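Local coordinates for protein arylsulfatase (Pseudoalteromonas sp. MB47, PDB 7AJ0) that probably removes sulfate groups from the algal polysaccharide fucoidan as an exo-acting, calcium-containing sulfatase that assembles into a hexamer, at residues R30-Q33 with E34-A37; T378-Y381 with M382-R386; I83-L86 with A87-L91. All blocks are in the same frame, centred on the assembly; numbering follows the deposited sequence.

Interaction 1: residues R30-Q33 with E34-A37; sequences RPEQ and EKVA
Glu32 and Lys35 form the side-chain ion pair of this first helical turn: Lys35 NZ reaches Glu32 OE2 at 3.3 Å, on the syn side of the carboxylate and 23° out of its plane. The two chains run side by side in the same direction. Glu32 is folded at chi2 (-55°), which swings its carboxylate round to the lysine, while Lys35 lays CB and CG close to the carbonyl oxygen of Pro31 before its ammonium group meets the acid. Both residues are exposed, as suits a charged pair on an outer face.

Beneath them run the backbone bonds that start the helix. Glu34 N donates to Arg30 O at 2.8 Å, and Ala37 N donates to Gln33 O at 2.9 Å; Lys35 and Val36 bond in the same way to Pro31 and Glu32. On the inner side, Gln33 extends its amide to Lys415 and Ala407, Glu34 has Arg386 as its outside partner, and small, buried Ala37 packs on Leu410 and Thr406. Val36 contributes little here beyond CB, 3.5 Å from Gln33 O.

Arg30 occupies the N-cap, and Pro31 follows in the first helical position, where its missing N-H costs no bond. Acidic Glu32 and Glu34 near the amino end would also be favoured by the helix dipole, as is common in a first helical turn, here the one opening helix 31-48.

Interaction 2: residues T378-Y381 with M382-R386; sequences TDIY and MTSLR
Tyr381 lies against Leu385, one turn further along the helix, and beside Met382. Its CB sits by Met382 N, and CG, placed anti to the backbone N (chi1 169°), directs the ring outward past that same amide. CD1 lies 3.3 Å from Met382 N. Further out, CE1 and CZ meet Leu385 CD1 at 3.2 and 3.5 Å. Leu385 CG stands over one face of the ring, offset toward its rim, whereas Met382 CE comes to the ring edge in plane, 4.0 Å from CE1; the bends at chi2 and chi3 curl the methionine round. At the tip, OH bonds to Val139 O, so the buried hydroxyl is satisfied, while Leu394, Phe400 and Gln141 pack round the side chain.

On other sides of the helix, Thr383 OG1 gives a 2.6 Å hydrogen bond to Asp379 O, and Ser384 OG one of 2.8 Å to Ile380 O. Each carbonyl also accepts that residue's amide, on the opposite face of its plane. Gln405 N for Thr383 and Tyr263 OH for Ser384 help satisfy these buried hydroxyls.

Helix 377-387 packs through Leu385 on helix 141-146 and through Thr378 and Ile380 on helix 102-111, while Tyr263 OH links it to strand 262-267.

Interaction 3: residues I83-L86 with A87-L91; sequences IDKL and ANEGL
Lys85 and Glu89 meet across the last turn of helix 81-88, a local contact of residues four apart at the point where the helix ends and the chain turns into strand 91-97. Three backbone bonds carry the helical pattern to its end: Ala87 N to Ile83 O at 3.2 Å, Asn88 N to Asp84 O at 2.9 Å, and Glu89 N to Lys85 O at 3.0 Å. Glu89 is the first residue to leave helical geometry, and Gly90 N then turns back to Ala87 O at 3.1 Å, a tighter closing turn. Gly90 passes close to Leu86 O, and having no side chain suits it to that narrow place.

Lys85 sends CG away from its own backbone N (chi1 -166°) and runs out extended. Glu89 rests CB on Lys85 O at 3.2 Å and extends beyond CG toward the lysine chain. As modelled the two charged ends form a salt bridge, but their end atoms are too close together to be relied on. Asn88 ND2 lies 3.3 Å from Asp84 O, at an angle too poor for a hydrogen bond. Asp84 itself turns its carboxylate to Thr80 and to Val69 N.

The inner face is largely apolar: Ile83 and Ala87 lie on Ile358 of strand 354-360, and Leu86 on Tyr360 and on helix 290-311, while the small Ala87 also packs on Val69.

The chemistry implies a two-faced helix end, polar on the outer side and largely apolar toward strand 354-360. The opposite charges of Lys85 and Glu89 suit that outer side, with the backbone bonds giving the firmer account of how the turn is held.

From the N terminus the chain meets interaction 1 in the opening turn of helix 31-48, then interaction 3 at the close of helix 81-88, and last interaction 2 inside helix 377-387. Each closes just one or two helical turns, so the three stand in series and none nests or crosses. Interactions 1 and 2 touch: Glu34 OE2 and Arg386 NH2 make a 2.8 Å salt bridge, tying the outer N-terminal helix to the buried one, with centres about 17 Å apart. Interaction 3 touches neither, yet its helix leads into strand 91-97, which pairs in parallel with strand 375-376, just before helix 377-387, so the central sheet connects interactions 3 and 2.

Interaction 1: residues R30-Q33 with E34-A37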
ATOM      1  N   ARG A  30       9.598  -6.663 -46.629  1.00 25.89           N
ATOM      2  CA  ARG A  30       9.015  -8.000 -46.751  1.00 25.88           C
ATOM      3  C   ARG A  30       8.842  -8.321 -48.231  1.00 31.32           C
ATOM      4  O   ARG A  30       7.722  -8.488 -48.725  1.00 26.32           O
ATOM      5  CB  ARG A  30       7.683  -8.088 -46.010  1.00 25.32           C
ATOM      6  CG  ARG A  30       7.756  -7.734 -44.531  1.00 24.85           C
ATOM      7  CD  ARG A  30       8.617  -8.712 -43.747  1.00 24.92           C
ATOM      8  NE  ARG A  30       8.614  -8.407 -42.319  1.00 24.51           N
ATOM      9  CZ  ARG A  30       9.496  -8.883 -41.444  1.00 24.56           C
ATOM     10  NH1 ARG A  30      10.467  -9.691 -41.849  1.00 25.01           N
ATOM     11  NH2 ARG A  30       9.410  -8.544 -40.164  1.00 24.21           N
ATOM     12  N   PRO A  31       9.950  -8.425 -48.973  1.00 26.96           N
ATOM     13  CA  PRO A  31       9.839  -8.453 -50.443  1.00 27.51           C
ATOM     14  C   PRO A  31       9.065  -9.640 -50.988  1.00 27.67           C
ATOM     15  O   PRO A  31       8.372  -9.496 -52.003  1.00 28.80           O
ATOM     16  CB  PRO A  31      11.309  -8.469 -50.903  1.00 28.11           C
ATOM     17  CG  PRO A  31      12.083  -8.974 -49.723  1.00 27.91           C
ATOM     18  CD  PRO A  31      11.347  -8.494 -48.506  1.00 27.18           C
ATOM     19  N   GLU A  32       9.162 -10.813 -50.358  1.00 27.60           N
ATOM     20  CA  GLU A  32       8.404 -11.959 -50.853  1.00 27.81           C
ATOM     21  C   GLU A  32       6.918 -11.803 -50.545  1.00 27.31           C
ATOM     22  O   GLU A  32       6.066 -12.114 -51.385  1.00 28.92           O
ATOM     23  CB  GLU A  32       8.951 -13.254 -50.256  1.00 27.95           C
ATOM     24  CG  GLU A  32      10.380 -13.575 -50.681  1.00 28.57           C
ATOM     25  CD  GLU A  32      10.551 -13.624 -52.192  1.00 53.62           C
ATOM     26  OE1 GLU A  32       9.720 -14.264 -52.873  1.00 40.77           O
ATOM     27  OE2 GLU A  32      11.513 -13.009 -52.699  1.00 52.42           O
ATOM     28  N   GLN A  33       6.587 -11.320 -49.347  1.00 27.98           N
ATOM     29  CA  GLN A  33       5.193 -11.018 -49.038  1.00 26.23           C
ATOM     30  C   GLN A  33       4.657  -9.929 -49.961  1.00 27.07           C
ATOM     31  O   GLN A  33       3.495  -9.975 -50.380  1.00 27.54           O
ATOM     32  CB  GLN A  33       5.066 -10.605 -47.571  1.00 25.61           C
ATOM     33  CG  GLN A  33       5.388 -11.727 -46.587  1.00 25.52           C
ATOM     34  CD  GLN A  33       5.438 -11.266 -45.138  1.00 24.99           C
ATOM     35  OE1 GLN A  33       6.184 -11.819 -44.331  1.00 24.99           O
ATOM     36  NE2 GLN A  33       4.640 -10.260 -44.802  1.00 24.59           N
ATOM     37  N   GLU A  34       5.496  -8.946 -50.299  1.00 26.50           N
ATOM     38  CA  GLU A  34       5.060  -7.869 -51.184  1.00 26.67           C
ATOM     39  C   GLU A  34       4.744  -8.396 -52.580  1.00 27.26           C
ATOM     40  O   GLU A  34       3.787  -7.939 -53.216  1.00 27.33           O
ATOM     41  CB  GLU A  34       6.134  -6.779 -51.239  1.00 26.83           C
ATOM     42  CG  GLU A  34       5.870  -5.660 -52.241  1.00 27.15           C
ATOM     43  CD  GLU A  34       4.651  -4.820 -51.895  1.00 26.74           C
ATOM     44  OE1 GLU A  34       4.136  -4.940 -50.764  1.00 29.69           O
ATOM     45  OE2 GLU A  34       4.208  -4.036 -52.763  1.00 27.04           O
ATOM     46  N   LYS A  35       5.534  -9.351 -53.079  1.00 27.74           N
ATOM     47  CA  LYS A  35       5.213  -9.964 -54.363  1.00 28.35           C
ATOM     48  C   LYS A  35       3.837 -10.622 -54.328  1.00 28.18           C
ATOM     49  O   LYS A  35       3.048 -10.480 -55.269  1.00 28.48           O
ATOM     50  CB  LYS A  35       6.274 -10.993 -54.746  1.00 32.32           C
ATOM     51  CG  LYS A  35       7.515 -10.409 -55.391  1.00 29.40           C
ATOM     52  CD  LYS A  35       8.503 -11.510 -55.746  1.00 33.89           C
ATOM     53  CE  LYS A  35       9.942 -11.032 -55.620  1.00 44.03           C
ATOM     54  NZ  LYS A  35      10.913 -12.153 -55.778  1.00 48.00           N
ATOM     55  N   VAL A  36       3.538 -11.353 -53.251  1.00 27.74           N
ATOM     56  CA  VAL A  36       2.230 -11.987 -53.126  1.00 27.59           C
ATOM     57  C   VAL A  36       1.131 -10.934 -53.091  1.00 27.66           C
ATOM     58  O   VAL A  36       0.095 -11.073 -53.753  1.00 34.67           O
ATOM     59  CB  VAL A  36       2.188 -12.881 -51.873  1.00 27.20           C
ATOM     60  CG1 VAL A  36       0.749 -13.179 -51.483  1.00 27.64           C
ATOM     61  CG2 VAL A  36       2.952 -14.170 -52.114  1.00 27.70           C
ATOM     62  N   ALA A  37       1.334  -9.865 -52.319  1.00 26.77           N
ATOM     63  CA  ALA A  37       0.305  -8.839 -52.200  1.00 26.47           C
ATOM     64  C   ALA A  37       0.067  -8.133 -53.530  1.00 26.97           C
ATOM     65  O   ALA A  37      -1.081  -7.855 -53.896  1.00 26.99           O
ATOM     66  CB  ALA A  37       0.699  -7.828 -51.121  1.00 25.96           C
TER

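Interaction 2: residues T378-Y381 with M382-R386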
ATOM      1  N   THR A 378      -2.190   4.035 -37.087  1.00 22.28           N
ATOM      2  CA  THR A 378      -1.647   4.773 -38.218  1.00 22.65           C
ATOM      3  C   THR A 378      -1.341   3.858 -39.398  1.00 22.72           C
ATOM      4  O   THR A 378      -1.258   4.337 -40.534  1.00 23.30           O
ATOM      5  CB  THR A 378      -0.379   5.526 -37.816  1.00 22.84           C
ATOM      6  OG1 THR A 378       0.597   4.598 -37.324  1.00 22.67           O
ATOM      7  CG2 THR A 378      -0.684   6.560 -36.744  1.00 22.87           C
ATOM      8  N   ASP A 379      -1.171   2.555 -39.154  1.00 22.47           N
ATOM      9  CA  ASP A 379      -0.918   1.626 -40.248  1.00 22.59           C
ATOM     10  C   ASP A 379      -2.170   1.393 -41.086  1.00 22.65           C
ATOM     11  O   ASP A 379      -2.067   1.105 -42.284  1.00 22.91           O
ATOM     12  CB  ASP A 379      -0.391   0.299 -39.701  1.00 22.37           C
ATOM     13  CG  ASP A 379       0.957   0.443 -39.015  1.00 22.39           C
ATOM     14  OD1 ASP A 379       1.624   1.478 -39.223  1.00 22.63           O
ATOM     15  OD2 ASP A 379       1.352  -0.483 -38.273  1.00 22.22           O
ATOM     16  N   ILE A 380      -3.354   1.503 -40.482  1.00 22.46           N
ATOM     17  CA  ILE A 380      -4.586   1.428 -41.261  1.00 22.57           C
ATOM     18  C   ILE A 380      -4.656   2.596 -42.235  1.00 24.63           C
ATOM     19  O   ILE A 380      -5.013   2.434 -43.409  1.00 23.23           O
ATOM     20  CB  ILE A 380      -5.812   1.398 -40.330  1.00 22.34           C
ATOM     21  CG1 ILE A 380      -5.757   0.170 -39.419  1.00 22.02           C
ATOM     22  CG2 ILE A 380      -7.097   1.402 -41.150  1.00 22.52           C
ATOM     23  CD1 ILE A 380      -6.739   0.213 -38.260  1.00 24.53           C
ATOM     24  N   TYR A 381      -4.314   3.795 -41.758  1.00 23.05           N
ATOM     25  CA  TYR A 381      -4.267   4.969 -42.621  1.00 23.49           C
ATOM     26  C   TYR A 381      -3.315   4.752 -43.787  1.00 23.80           C
ATOM     27  O   TYR A 381      -3.691   4.929 -44.952  1.00 24.16           O
ATOM     28  CB  TYR A 381      -3.853   6.181 -41.782  1.00 23.57           C
ATOM     29  CG  TYR A 381      -3.497   7.430 -42.551  1.00 24.08           C
ATOM     30  CD1 TYR A 381      -2.234   7.591 -43.106  1.00 24.34           C
ATOM     31  CD2 TYR A 381      -4.409   8.465 -42.689  1.00 24.36           C
ATOM     32  CE1 TYR A 381      -1.900   8.735 -43.794  1.00 24.87           C
ATOM     33  CE2 TYR A 381      -4.083   9.613 -43.376  1.00 24.90           C
ATOM     34  CZ  TYR A 381      -2.828   9.743 -43.926  1.00 25.15           C
ATOM     35  OH  TYR A 381      -2.498  10.886 -44.615  1.00 25.75           O
ATOM     36  N   MET A 382      -2.076   4.354 -43.494  1.00 23.72           N
ATOM     37  CA  MET A 382      -1.077   4.213 -44.547  1.00 24.07           C
ATOM     38  C   MET A 382      -1.392   3.040 -45.464  1.00 24.12           C
ATOM     39  O   MET A 382      -1.106   3.097 -46.665  1.00 24.54           O
ATOM     40  CB  MET A 382       0.310   4.048 -43.929  1.00 24.00           C
ATOM     41  CG  MET A 382       1.449   4.476 -44.841  1.00 24.48           C
ATOM     42  SD  MET A 382       1.358   6.219 -45.301  1.00 24.98           S
ATOM     43  CE  MET A 382       1.708   7.023 -43.740  1.00 24.76           C
ATOM     44  N   THR A 383      -1.969   1.967 -44.919  1.00 23.75           N
ATOM     45  CA  THR A 383      -2.419   0.859 -45.755  1.00 23.83           C
ATOM     46  C   THR A 383      -3.543   1.304 -46.684  1.00 24.12           C
ATOM     47  O   THR A 383      -3.559   0.949 -47.869  1.00 24.48           O
ATOM     48  CB  THR A 383      -2.874  -0.303 -44.868  1.00 23.42           C
ATOM     49  OG1 THR A 383      -1.782  -0.729 -44.037  1.00 23.22           O
ATOM     50  CG2 THR A 383      -3.360  -1.476 -45.704  1.00 23.56           C
ATOM     51  N   SER A 384      -4.486   2.095 -46.166  1.00 24.01           N
ATOM     52  CA  SER A 384      -5.562   2.610 -47.005  1.00 24.34           C
ATOM     53  C   SER A 384      -5.013   3.445 -48.156  1.00 24.88           C
ATOM     54  O   SER A 384      -5.483   3.332 -49.293  1.00 25.27           O
ATOM     55  CB  SER A 384      -6.529   3.445 -46.164  1.00 31.21           C
ATOM     56  OG  SER A 384      -7.171   2.658 -45.177  1.00 23.75           O
ATOM     57  N   LEU A 385      -4.021   4.295 -47.879  1.00 24.97           N
ATOM     58  CA  LEU A 385      -3.487   5.158 -48.925  1.00 25.55           C
ATOM     59  C   LEU A 385      -2.819   4.350 -50.029  1.00 25.85           C
ATOM     60  O   LEU A 385      -2.866   4.743 -51.200  1.00 26.40           O
ATOM     61  CB  LEU A 385      -2.493   6.155 -48.335  1.00 25.62           C
ATOM     62  CG  LEU A 385      -3.031   7.140 -47.297  1.00 25.46           C
ATOM     63  CD1 LEU A 385      -1.970   8.190 -46.987  1.00 25.70           C
ATOM     64  CD2 LEU A 385      -4.324   7.787 -47.759  1.00 25.73           C
ATOM     65  N   ARG A 386      -2.188   3.226 -49.683  1.00 25.56           N
ATOM     66  CA  ARG A 386      -1.529   2.418 -50.704  1.00 25.89           C
ATOM     67  C   ARG A 386      -2.548   1.656 -51.543  1.00 26.05           C
ATOM     68  O   ARG A 386      -2.368   1.505 -52.757  1.00 32.24           O
ATOM     69  CB  ARG A 386      -0.532   1.461 -50.049  1.00 25.59           C
ATOM     70  CG  ARG A 386       0.189   0.546 -51.024  1.00 25.95           C
ATOM     71  CD  ARG A 386      -0.507  -0.800 -51.135  1.00 25.80           C
ATOM     72  NE  ARG A 386       0.077  -1.638 -52.178  1.00 26.25           N
ATOM     73  CZ  ARG A 386       1.144  -2.417 -52.012  1.00 32.40           C
ATOM     74  NH1 ARG A 386       1.760  -2.471 -50.837  1.00 42.51           N
ATOM     75  NH2 ARG A 386       1.595  -3.142 -53.026  1.00 26.75           N
TER

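Interaction 3: residues I83-L86 with A87-L91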
ATOM      1  N   ILE A  83     -18.784 -10.809 -34.985  1.00 22.94           N
ATOM      2  CA  ILE A  83     -17.388 -10.398 -34.883  1.00 22.61           C
ATOM      3  C   ILE A  83     -16.482 -11.620 -34.826  1.00 22.65           C
ATOM      4  O   ILE A  83     -15.385 -11.627 -35.398  1.00 23.05           O
ATOM      5  CB  ILE A  83     -17.192  -9.484 -33.659  1.00 22.34           C
ATOM      6  CG1 ILE A  83     -17.917  -8.153 -33.881  1.00 22.34           C
ATOM      7  CG2 ILE A  83     -15.712  -9.263 -33.397  1.00 22.05           C
ATOM      8  CD1 ILE A  83     -18.209  -7.391 -32.604  1.00 23.44           C
ATOM      9  N   ASP A  84     -16.925 -12.675 -34.139  1.00 22.85           N
ATOM     10  CA  ASP A  84     -16.151 -13.911 -34.117  1.00 22.99           C
ATOM     11  C   ASP A  84     -15.992 -14.475 -35.523  1.00 23.24           C
ATOM     12  O   ASP A  84     -14.924 -14.986 -35.880  1.00 23.25           O
ATOM     13  CB  ASP A  84     -16.823 -14.939 -33.203  1.00 23.28           C
ATOM     14  CG  ASP A  84     -16.777 -14.538 -31.736  1.00 37.94           C
ATOM     15  OD1 ASP A  84     -16.204 -13.471 -31.425  1.00 26.32           O
ATOM     16  OD2 ASP A  84     -17.315 -15.290 -30.894  1.00 36.00           O
ATOM     17  N   LYS A  85     -17.043 -14.380 -36.340  1.00 26.90           N
ATOM     18  CA  LYS A  85     -17.000 -14.961 -37.676  1.00 23.80           C
ATOM     19  C   LYS A  85     -16.073 -14.170 -38.593  1.00 23.60           C
ATOM     20  O   LYS A  85     -15.382 -14.754 -39.436  1.00 23.79           O
ATOM     21  CB  LYS A  85     -18.415 -15.035 -38.247  1.00 24.16           C
ATOM     22  CG  LYS A  85     -18.550 -15.912 -39.477  1.00 32.90           C
ATOM     23  CD  LYS A  85     -20.013 -16.186 -39.802  1.00 32.61           C
ATOM     24  CE  LYS A  85     -20.167 -16.923 -41.129  1.00 52.35           C
ATOM     25  NZ  LYS A  85     -19.526 -18.271 -41.120  1.00 53.23           N
ATOM     26  N   LEU A  86     -16.031 -12.842 -38.438  1.00 31.04           N
ATOM     27  CA  LEU A  86     -15.044 -12.052 -39.167  1.00 23.11           C
ATOM     28  C   LEU A  86     -13.628 -12.528 -38.856  1.00 22.97           C
ATOM     29  O   LEU A  86     -12.797 -12.673 -39.760  1.00 23.08           O
ATOM     30  CB  LEU A  86     -15.179 -10.569 -38.823  1.00 22.82           C
ATOM     31  CG  LEU A  86     -16.249  -9.735 -39.524  1.00 23.61           C
ATOM     32  CD1 LEU A  86     -16.174  -8.282 -39.050  1.00 22.72           C
ATOM     33  CD2 LEU A  86     -16.116  -9.806 -41.036  1.00 27.81           C
ATOM     34  N   ALA A  87     -13.339 -12.782 -37.578  1.00 22.78           N
ATOM     35  CA  ALA A  87     -11.991 -13.179 -37.187  1.00 22.67           C
ATOM     36  C   ALA A  87     -11.671 -14.594 -37.654  1.00 23.03           C
ATOM     37  O   ALA A  87     -10.585 -14.852 -38.183  1.00 23.10           O
ATOM     38  CB  ALA A  87     -11.837 -13.069 -35.669  1.00 28.52           C
ATOM     39  N   ASN A  88     -12.603 -15.530 -37.459  1.00 23.33           N
ATOM     40  CA  ASN A  88     -12.319 -16.921 -37.794  1.00 23.74           C
ATOM     41  C   ASN A  88     -12.248 -17.137 -39.300  1.00 24.05           C
ATOM     42  O   ASN A  88     -11.547 -18.044 -39.762  1.00 24.36           O
ATOM     43  CB  ASN A  88     -13.378 -17.835 -37.174  1.00 24.04           C
ATOM     44  CG  ASN A  88     -13.296 -17.874 -35.660  1.00 23.85           C
ATOM     45  OD1 ASN A  88     -12.229 -17.674 -35.079  1.00 33.66           O
ATOM     46  ND2 ASN A  88     -14.425 -18.136 -35.013  1.00 28.46           N
ATOM     47  N   GLU A  89     -12.962 -16.331 -40.077  1.00 24.03           N
ATOM     48  CA  GLU A  89     -12.882 -16.378 -41.531  1.00 25.10           C
ATOM     49  C   GLU A  89     -11.898 -15.360 -42.084  1.00 24.11           C
ATOM     50  O   GLU A  89     -11.868 -15.132 -43.297  1.00 24.34           O
ATOM     51  CB  GLU A  89     -14.270 -16.160 -42.134  1.00 25.20           C
ATOM     52  CG  GLU A  89     -15.211 -17.319 -41.868  1.00 24.97           C
ATOM     53  CD  GLU A  89     -16.663 -16.958 -42.079  1.00 46.64           C
ATOM     54  OE1 GLU A  89     -16.941 -15.845 -42.573  1.00 56.05           O
ATOM     55  OE2 GLU A  89     -17.528 -17.791 -41.740  1.00 46.92           O
ATOM     56  N   GLY A  90     -11.091 -14.753 -41.224  1.00 23.69           N
ATOM     57  CA  GLY A  90     -10.091 -13.782 -41.649  1.00 23.50           C
ATOM     58  C   GLY A  90      -8.875 -13.845 -40.769  1.00 23.26           C
ATOM     59  O   GLY A  90      -8.457 -14.932 -40.348  1.00 23.42           O
ATOM     60  N   LEU A  91      -8.306 -12.682 -40.470  1.00 22.93           N
ATOM     61  CA  LEU A  91      -7.056 -12.570 -39.728  1.00 22.73           C
ATOM     62  C   LEU A  91      -7.319 -11.838 -38.421  1.00 22.36           C
ATOM     63  O   LEU A  91      -7.851 -10.722 -38.427  1.00 22.18           O
ATOM     64  CB  LEU A  91      -6.004 -11.835 -40.562  1.00 22.76           C
ATOM     65  CG  LEU A  91      -4.742 -11.328 -39.869  1.00 22.56           C
ATOM     66  CD1 LEU A  91      -3.929 -12.468 -39.300  1.00 25.74           C
ATOM     67  CD2 LEU A  91      -3.903 -10.513 -40.852  1.00 22.66           C
TER